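Local coordinates for microtubule-associated protein 1A/1B, light chain 3 (PDB 3W1Y), which probably acts in autophagy as a ubiquitin-like Atg8-family protein that becomes attached to the membrane lipid phosphatidylethanolamine, at residues Asp66-Leu71 with Met83-Arg88. Sequence-based numbering, arbitrary orientation.
Sequences DCNKFL and MALRQR
Phe70 and Arg88 meet face to face: the guanidinium lies flat over one side of the phenyl ring, with 4.1 Å from Arg88 CZ to the centroid of the Phe70 ring and 21° between the two planes. Because CZ stands only 25° off the ring normal, the pair qualifies as a cation-pi stack as well as a flat one. Its overlap is offset on the arginine side, where Phe70 CE2 sits beneath Arg88 NH1 at 3.5 Å, near the rim of the guanidinium. Arg88 leaves the helix with CG anti to the backbone N, and bends at chi2 and chi3 then turn the guanidinium over the ring. Lys69 O lies at the guanidinium edge, but its spacing from the arginine is too short to be reliable, so that approach is doubtful.

Asn68 flanks the aliphatic part of the same arginine, the two side chains running past each other in opposite directions; Asn68 OD1 comes within 3.4 Å of Arg88 CG. Amide and guanidinium planes are steeply inclined, and no hydrogen bond links them.

The far end of Phe70 reaches the helix itself. Its CZ touches Leu85 CD1 at 3.8 Å, the side chains crossing nearly at right angles, while Phe70 CE2 meets Ala84 CB at 4.0 Å. Phe81, about one turn before Ala84 and Leu85 on the same helix, meets the Phe70 ring edge-to-face, and Leu85 continues inward to Val97, Val99 and Tyr130.

The N-to-C directions of strand 68-71 and helix 83-88 are 137° apart, and their axes come within 10.3 Å at closest approach, a spacing filled by these side chains. Within this chain, strand 68-73 is an outermost strand of the sheet, beside strand 33-40, and helix 78-88 packs on it as in the ubiquitin-like beta-grasp fold of Atg8 proteins.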
ATOM      1  N   ASP A  66       7.909  10.104 -15.051  1.00 31.13           N
ATOM      2  CA  ASP A  66       7.945   9.250 -13.854  1.00 31.70           C
ATOM      3  C   ASP A  66       7.932  10.050 -12.560  1.00 32.11           C
ATOM      4  O   ASP A  66       7.732   9.501 -11.478  1.00 31.94           O
ATOM      5  CB  ASP A  66       9.231   8.434 -13.858  1.00 31.67           C
ATOM      6  CG  ASP A  66       9.135   7.181 -14.695  1.00 32.83           C
ATOM      7  OD1 ASP A  66       8.021   6.745 -15.066  1.00 34.01           O
ATOM      8  OD2 ASP A  66      10.206   6.624 -14.982  1.00 34.89           O
ATOM      9  N   CYS A  67       8.213  11.340 -12.669  1.00 33.28           N
ATOM     10  CA  CYS A  67       8.223  12.211 -11.506  1.00 33.64           C
ATOM     11  C   CYS A  67       6.839  12.801 -11.311  1.00 33.56           C
ATOM     12  O   CYS A  67       6.332  13.493 -12.192  1.00 34.47           O
ATOM     13  CB  CYS A  67       9.251  13.329 -11.687  1.00 33.76           C
ATOM     14  SG  CYS A  67       9.217  14.599 -10.431  1.00 34.89           S
ATOM     15  N   ASN A  68       6.247  12.513 -10.152  1.00 32.70           N
ATOM     16  CA  ASN A  68       4.925  12.985  -9.788  1.00 32.10           C
ATOM     17  C   ASN A  68       4.999  13.866  -8.530  1.00 31.50           C
ATOM     18  O   ASN A  68       5.667  13.522  -7.553  1.00 31.31           O
ATOM     19  CB  ASN A  68       4.002  11.792  -9.545  1.00 32.93           C
ATOM     20  CG  ASN A  68       3.726  11.002 -10.809  1.00 34.49           C
ATOM     21  OD1 ASN A  68       2.933  11.421 -11.647  1.00 38.97           O
ATOM     22  ND2 ASN A  68       4.362   9.850 -10.944  1.00 33.51           N
ATOM     23  N   LYS A  69       4.333  15.013  -8.594  1.00 30.61           N
ATOM     24  CA  LYS A  69       4.213  15.933  -7.490  1.00 30.34           C
ATOM     25  C   LYS A  69       2.807  15.880  -6.943  1.00 29.74           C
ATOM     26  O   LYS A  69       1.846  15.681  -7.684  1.00 29.45           O
ATOM     27  CB  LYS A  69       4.439  17.356  -7.955  1.00 31.34           C
ATOM     28  CG  LYS A  69       5.827  17.650  -8.465  1.00 32.76           C
ATOM     29  CD  LYS A  69       5.737  18.959  -9.208  1.00 36.69           C
ATOM     30  CE  LYS A  69       7.085  19.491  -9.496  1.00 40.20           C
ATOM     31  NZ  LYS A  69       6.979  20.629 -10.441  1.00 42.43           N
ATOM     32  N   PHE A  70       2.683  16.073  -5.639  1.00 29.14           N
ATOM     33  CA  PHE A  70       1.382  16.090  -4.981  1.00 28.46           C
ATOM     34  C   PHE A  70       1.397  17.265  -4.032  1.00 28.04           C
ATOM     35  O   PHE A  70       2.442  17.696  -3.620  1.00 27.27           O
ATOM     36  CB  PHE A  70       1.145  14.773  -4.200  1.00 27.95           C
ATOM     37  CG  PHE A  70       1.051  13.554  -5.073  1.00 27.87           C
ATOM     38  CD1 PHE A  70       2.194  12.927  -5.551  1.00 27.01           C
ATOM     39  CD2 PHE A  70      -0.187  13.044  -5.452  1.00 28.27           C
ATOM     40  CE1 PHE A  70       2.105  11.801  -6.396  1.00 26.09           C
ATOM     41  CE2 PHE A  70      -0.271  11.922  -6.286  1.00 26.13           C
ATOM     42  CZ  PHE A  70       0.887  11.304  -6.747  1.00 25.65           C
ATOM     43  N   LEU A  71       0.214  17.763  -3.692  1.00 28.71           N
ATOM     44  CA  LEU A  71       0.039  18.751  -2.651  1.00 28.61           C
ATOM     45  C   LEU A  71      -1.091  18.252  -1.752  1.00 28.37           C
ATOM     46  O   LEU A  71      -2.267  18.362  -2.085  1.00 29.14           O
ATOM     47  CB  LEU A  71      -0.276  20.105  -3.287  1.00 29.28           C
ATOM     48  CG  LEU A  71      -0.333  21.324  -2.375  1.00 30.76           C
ATOM     49  CD1 LEU A  71       0.977  21.508  -1.593  1.00 28.92           C
ATOM     50  CD2 LEU A  71      -0.686  22.607  -3.194  1.00 29.88           C
ATOM     51  N   MET A  83      -2.694   5.832  -1.973  1.00 33.03           N
ATOM     52  CA  MET A  83      -3.865   5.694  -2.841  1.00 34.46           C
ATOM     53  C   MET A  83      -3.909   6.775  -3.899  1.00 33.06           C
ATOM     54  O   MET A  83      -4.223   6.468  -5.027  1.00 33.74           O
ATOM     55  CB  MET A  83      -5.176   5.663  -2.052  1.00 34.73           C
ATOM     56  CG  MET A  83      -5.216   4.519  -1.039  1.00 35.64           C
ATOM     57  SD  MET A  83      -6.546   4.777   0.154  1.00 39.96           S
ATOM     58  CE  MET A  83      -7.904   3.924  -0.726  1.00 37.57           C
ATOM     59  N   ALA A  84      -3.568   8.020  -3.559  1.00 31.53           N
ATOM     60  CA  ALA A  84      -3.443   9.063  -4.587  1.00 30.62           C
ATOM     61  C   ALA A  84      -2.383   8.716  -5.682  1.00 29.95           C
ATOM     62  O   ALA A  84      -2.604   8.958  -6.874  1.00 29.51           O
ATOM     63  CB  ALA A  84      -3.160  10.416  -3.954  1.00 29.48           C
ATOM     64  N   LEU A  85      -1.267   8.119  -5.260  1.00 29.79           N
ATOM     65  CA  LEU A  85      -0.168   7.741  -6.160  1.00 30.66           C
ATOM     66  C   LEU A  85      -0.585   6.579  -7.067  1.00 32.37           C
ATOM     67  O   LEU A  85      -0.283   6.574  -8.249  1.00 31.67           O
ATOM     68  CB  LEU A  85       1.123   7.423  -5.380  1.00 29.61           C
ATOM     69  CG  LEU A  85       2.444   7.044  -6.098  1.00 29.23           C
ATOM     70  CD1 LEU A  85       2.971   8.103  -7.122  1.00 26.17           C
ATOM     71  CD2 LEU A  85       3.501   6.795  -5.032  1.00 29.98           C
ATOM     72  N   ARG A  86      -1.316   5.628  -6.494  1.00 34.92           N
ATOM     73  CA  ARG A  86      -1.919   4.528  -7.239  1.00 37.62           C
ATOM     74  C   ARG A  86      -2.847   4.999  -8.390  1.00 38.91           C
ATOM     75  O   ARG A  86      -2.739   4.526  -9.528  1.00 37.83           O
ATOM     76  CB  ARG A  86      -2.695   3.666  -6.264  1.00 38.35           C
ATOM     77  CG  ARG A  86      -2.654   2.245  -6.597  1.00 42.89           C
ATOM     78  CD  ARG A  86      -3.727   1.467  -5.865  1.00 48.06           C
ATOM     79  NE  ARG A  86      -3.496   0.039  -6.038  1.00 52.34           N
ATOM     80  CZ  ARG A  86      -3.829  -0.642  -7.129  1.00 55.08           C
ATOM     81  NH1 ARG A  86      -4.413  -0.017  -8.146  1.00 57.15           N
ATOM     82  NH2 ARG A  86      -3.586  -1.947  -7.205  1.00 55.23           N
ATOM     83  N   GLN A  87      -3.749   5.927  -8.064  1.00 40.31           N
ATOM     84  CA  GLN A  87      -4.622   6.581  -9.027  1.00 42.90           C
ATOM     85  C   GLN A  87      -3.840   7.318 -10.106  1.00 42.11           C
ATOM     86  O   GLN A  87      -4.197   7.264 -11.269  1.00 42.92           O
ATOM     87  CB  GLN A  87      -5.522   7.611  -8.331  1.00 43.03           C
ATOM     88  CG  GLN A  87      -6.500   7.095  -7.251  1.00 46.44           C
ATOM     89  CD  GLN A  87      -7.185   8.253  -6.475  1.00 48.30           C
ATOM     90  OE1 GLN A  87      -7.383   9.354  -7.024  1.00 52.55           O
ATOM     91  NE2 GLN A  87      -7.519   8.013  -5.185  1.00 53.09           N
ATOM     92  N   ARG A  88      -2.801   8.046  -9.707  1.00 41.97           N
ATOM     93  CA  ARG A  88      -2.014   8.853 -10.626  1.00 41.79           C
ATOM     94  C   ARG A  88      -1.170   7.991 -11.573  1.00 42.16           C
ATOM     95  O   ARG A  88      -0.948   8.362 -12.724  1.00 42.92           O
ATOM     96  CB  ARG A  88      -1.105   9.804  -9.834  1.00 41.57           C
ATOM     97  CG  ARG A  88      -0.233  10.662 -10.713  1.00 42.36           C
ATOM     98  CD  ARG A  88      -0.905  12.008 -11.003  1.00 45.00           C
ATOM     99  NE  ARG A  88      -0.118  13.088 -10.403  1.00 48.48           N
ATOM    100  CZ  ARG A  88      -0.527  13.873  -9.417  1.00 47.86           C
ATOM    101  NH1 ARG A  88      -1.747  13.758  -8.910  1.00 49.79           N
ATOM    102  NH2 ARG A  88       0.292  14.797  -8.960  1.00 48.15           N
TER